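PDB 4QO5: cytochrome c-552/4 domain-containing protein from Ignicoccus hospitalis KIN4/I, which binds eight c-type hemes and calcium at or near a membrane and probably carries electrons, although its reaction is not established. Local coordinates for residues S146-C151 and T161-S166. Residues are numbered along the deposited sequence; the frame is centred on the assembly and turned at random.
Sequences STMFTC and TSQETS. With HEC (heme c), chain E.
Thr147 is held against the 161-166 segment from two directions, a compact example of how a hydroxyl and a side-chain amide can tie a turn of chain to its neighbour. Its carbonyl O takes a hydrogen bond from Ser162 OG at 2.7 Å, the hydroxyl lying 21° off the carbonyl plane. Its own hydroxyl sits between the backbone N and the carbonyl carbon (chi1 59°), which presents OG1 to Gln163 while also pairing it with Val143 O one turn back. The Gln163 side chain crosses that of Thr147 at about a right angle and gives NE2 to OG1 (3.0 Å, N-H...O 149°), the bond running nearly in the amide plane. On the remaining branch, Thr147 CG2 rests 3.6 Å from Ser166 OG, a hydroxyl already bonded to Ser162 O. This tight, buried patch joins the chain leaving helix 137-147 to the short helical turn 162-165, and the chain between them runs out and back through the two-stranded antiparallel hairpin 149-156, all within the cytochrome c554 family region. Nearby, Ser146 CB meets the heme c vinyl-derived carbon CBB at 3.5 Å. The looser side belongs to Met148, partly exposed beside an N-acetylglucosamine attached to the protein; its SD approaches Gln163 NE2 at 3.5 Å. With an alanine at Gln163, Thr147 OG1 would probably lose its amide donor and keep its bond to Val143 O, while the Met148 sulfur would lose its neighbour.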
loop_
_atom_site.group_PDB
_atom_site.type_symbol
_atom_site.label_atom_id
_atom_site.label_comp_id
_atom_site.label_asym_id
_atom_site.label_seq_id
_atom_site.Cartn_x
_atom_site.Cartn_y
_atom_site.Cartn_z
ATOM N N SER A 146 -5.780 9.710 -21.986
ATOM C CA SER A 146 -5.180 8.809 -21.010
ATOM C C SER A 146 -5.304 7.342 -21.386
ATOM O O SER A 146 -4.651 6.503 -20.786
ATOM C CB SER A 146 -5.806 9.022 -19.630
ATOM O OG SER A 146 -5.644 10.357 -19.189
ATOM N N THR A 147 -6.153 7.026 -22.364
ATOM C CA THR A 147 -6.511 5.636 -22.626
ATOM C C THR A 147 -6.522 5.267 -24.099
ATOM O O THR A 147 -6.947 4.173 -24.463
ATOM C CB THR A 147 -7.911 5.326 -22.080
ATOM O OG1 THR A 147 -8.857 6.199 -22.714
ATOM C CG2 THR A 147 -7.961 5.534 -20.568
ATOM N N MET A 148 -6.069 6.177 -24.952
ATOM C CA MET A 148 -6.055 5.924 -26.387
ATOM C C MET A 148 -4.726 6.370 -26.957
ATOM O O MET A 148 -4.092 7.281 -26.430
ATOM C CB MET A 148 -7.210 6.664 -27.084
ATOM C CG MET A 148 -8.590 6.253 -26.576
ATOM S SD MET A 148 -9.949 7.286 -27.182
ATOM C CE MET A 148 -10.153 6.651 -28.838
ATOM N N PHE A 149 -4.289 5.706 -28.018
ATOM C CA PHE A 149 -3.082 6.108 -28.722
ATOM C C PHE A 149 -3.198 5.632 -30.156
ATOM O O PHE A 149 -4.082 4.840 -30.487
ATOM C CB PHE A 149 -1.841 5.495 -28.061
ATOM C CG PHE A 149 -1.829 3.988 -28.083
ATOM C CD1 PHE A 149 -1.157 3.300 -29.073
ATOM C CD2 PHE A 149 -2.521 3.268 -27.119
ATOM C CE1 PHE A 149 -1.165 1.918 -29.099
ATOM C CE2 PHE A 149 -2.529 1.890 -27.137
ATOM C CZ PHE A 149 -1.861 1.216 -28.124
ATOM N N THR A 150 -2.301 6.113 -31.009
ATOM C CA THR A 150 -2.285 5.687 -32.396
ATOM C C THR A 150 -1.035 4.868 -32.696
ATOM O O THR A 150 0.043 5.147 -32.171
ATOM C CB THR A 150 -2.333 6.887 -33.342
ATOM O OG1 THR A 150 -1.163 7.691 -33.142
ATOM C CG2 THR A 150 -3.571 7.717 -33.056
ATOM N N CYS A 151 -1.189 3.848 -33.531
ATOM C CA CYS A 151 -0.056 3.046 -33.970
ATOM C C CYS A 151 -0.202 2.761 -35.457
ATOM O O CYS A 151 -1.114 2.045 -35.874
ATOM C CB CYS A 151 0.048 1.744 -33.165
ATOM S SG CYS A 151 1.594 0.794 -33.421
ATOM N N THR A 161 -13.195 -0.933 -24.295
ATOM C CA THR A 161 -11.964 -1.673 -23.998
ATOM C C THR A 161 -11.102 -0.993 -22.931
ATOM O O THR A 161 -11.299 -1.218 -21.742
ATOM C CB THR A 161 -11.129 -1.984 -25.263
ATOM O OG1 THR A 161 -10.802 -0.767 -25.958
ATOM C CG2 THR A 161 -11.906 -2.919 -26.199
ATOM N N SER A 162 -10.149 -0.175 -23.351
ATOM C CA SER A 162 -9.256 0.474 -22.377
ATOM C C SER A 162 -9.991 1.308 -21.332
ATOM O O SER A 162 -9.589 1.343 -20.166
ATOM C CB SER A 162 -8.205 1.328 -23.086
ATOM O OG SER A 162 -8.822 2.371 -23.819
ATOM N N GLN A 163 -11.085 1.957 -21.731
ATOM C CA GLN A 163 -11.779 2.827 -20.803
ATOM C C GLN A 163 -12.645 2.000 -19.859
ATOM O O GLN A 163 -12.879 2.384 -18.717
ATOM C CB GLN A 163 -12.570 3.903 -21.561
ATOM C CG GLN A 163 -11.625 4.838 -22.310
ATOM C CD GLN A 163 -12.294 5.719 -23.335
ATOM O OE1 GLN A 163 -13.525 5.769 -23.440
ATOM N NE2 GLN A 163 -11.480 6.430 -24.111
ATOM N N GLU A 164 -13.101 0.849 -20.335
ATOM C CA GLU A 164 -13.957 -0.011 -19.520
ATOM C C GLU A 164 -13.199 -0.648 -18.364
ATOM O O GLU A 164 -13.748 -0.843 -17.269
ATOM C CB GLU A 164 -14.636 -1.086 -20.390
ATOM C CG GLU A 164 -15.502 -2.027 -19.573
ATOM C CD GLU A 164 -16.490 -2.799 -20.426
ATOM O OE1 GLU A 164 -16.597 -4.022 -20.217
ATOM O OE2 GLU A 164 -17.157 -2.185 -21.290
ATOM N N THR A 165 -11.930 -0.964 -18.599
ATOM C CA THR A 165 -11.115 -1.585 -17.571
ATOM C C THR A 165 -10.466 -0.535 -16.674
ATOM O O THR A 165 -9.906 -0.885 -15.629
ATOM C CB THR A 165 -10.038 -2.497 -18.177
ATOM O OG1 THR A 165 -9.583 -3.412 -17.178
ATOM C CG2 THR A 165 -8.858 -1.683 -18.705
ATOM N N SER A 166 -10.544 0.735 -17.083
ATOM C CA SER A 166 -9.944 1.828 -16.299
ATOM C C SER A 166 -10.976 2.786 -15.695
ATOM O O SER A 166 -11.631 2.432 -14.713
ATOM C CB SER A 166 -8.862 2.578 -17.097
ATOM O OG SER A 166 -9.332 3.094 -18.319
HETATM FE FE HEC E . -12.122 9.500 -11.701
HETATM C CHA HEC E . -13.766 12.015 -9.942
HETATM C CHB HEC E . -11.633 11.716 -14.262
HETATM C CHC HEC E . -10.308 7.135 -13.421
HETATM C CHD HEC E . -12.129 7.515 -8.948
HETATM N NA HEC E . -12.570 11.493 -11.993
HETATM C C1A HEC E . -13.348 12.315 -11.213
HETATM C C2A HEC E . -13.634 13.522 -11.963
HETATM C C3A HEC E . -13.026 13.412 -13.143
HETATM C C4A HEC E . -12.347 12.149 -13.182
HETATM C CMA HEC E . -12.984 14.414 -14.315
HETATM C CAA HEC E . -14.504 14.710 -11.492
HETATM C CBA HEC E . -15.855 14.500 -12.186
HETATM C CGA HEC E . -16.900 15.511 -11.765
HETATM O O1A HEC E . -17.309 16.347 -12.611
HETATM O O2A HEC E . -17.320 15.476 -10.586
HETATM N NB HEC E . -11.206 9.449 -13.469
HETATM C C1B HEC E . -11.076 10.470 -14.379
HETATM C C2B HEC E . -10.354 10.004 -15.533
HETATM C C3B HEC E . -9.930 8.765 -15.253
HETATM C C4B HEC E . -10.511 8.370 -13.992
HETATM C CMB HEC E . -9.963 10.923 -16.718
HETATM C CAB HEC E . -9.030 7.769 -16.020
HETATM C CBB HEC E . -8.047 8.285 -17.093
HETATM N NC HEC E . -11.309 7.721 -11.303
HETATM C C1C HEC E . -10.691 6.825 -12.145
HETATM C C2C HEC E . -10.681 5.519 -11.517
HETATM C C3C HEC E . -11.041 5.760 -10.248
HETATM C C4C HEC E . -11.544 7.076 -10.117
HETATM C CMC HEC E . -9.889 4.327 -12.116
HETATM C CAC HEC E . -11.154 4.945 -8.970
HETATM C CBC HEC E . -9.807 4.215 -8.685
HETATM N ND HEC E . -12.842 9.722 -9.759
HETATM C C1D HEC E . -12.702 8.758 -8.776
HETATM C C2D HEC E . -13.220 9.273 -7.537
HETATM C C3D HEC E . -13.715 10.680 -7.837
HETATM C C4D HEC E . -13.443 10.876 -9.238
HETATM C CMD HEC E . -13.260 8.547 -6.189
HETATM C CAD HEC E . -14.335 11.699 -6.850
HETATM C CBD HEC E . -13.184 12.265 -6.024
HETATM C CGD HEC E . -13.633 13.428 -5.182
HETATM O O1D HEC E . -12.900 13.768 -4.220
HETATM O O2D HEC E . -14.706 14.010 -5.455
HETATM O O HOH W 1 -9.945 10.270 -10.701
#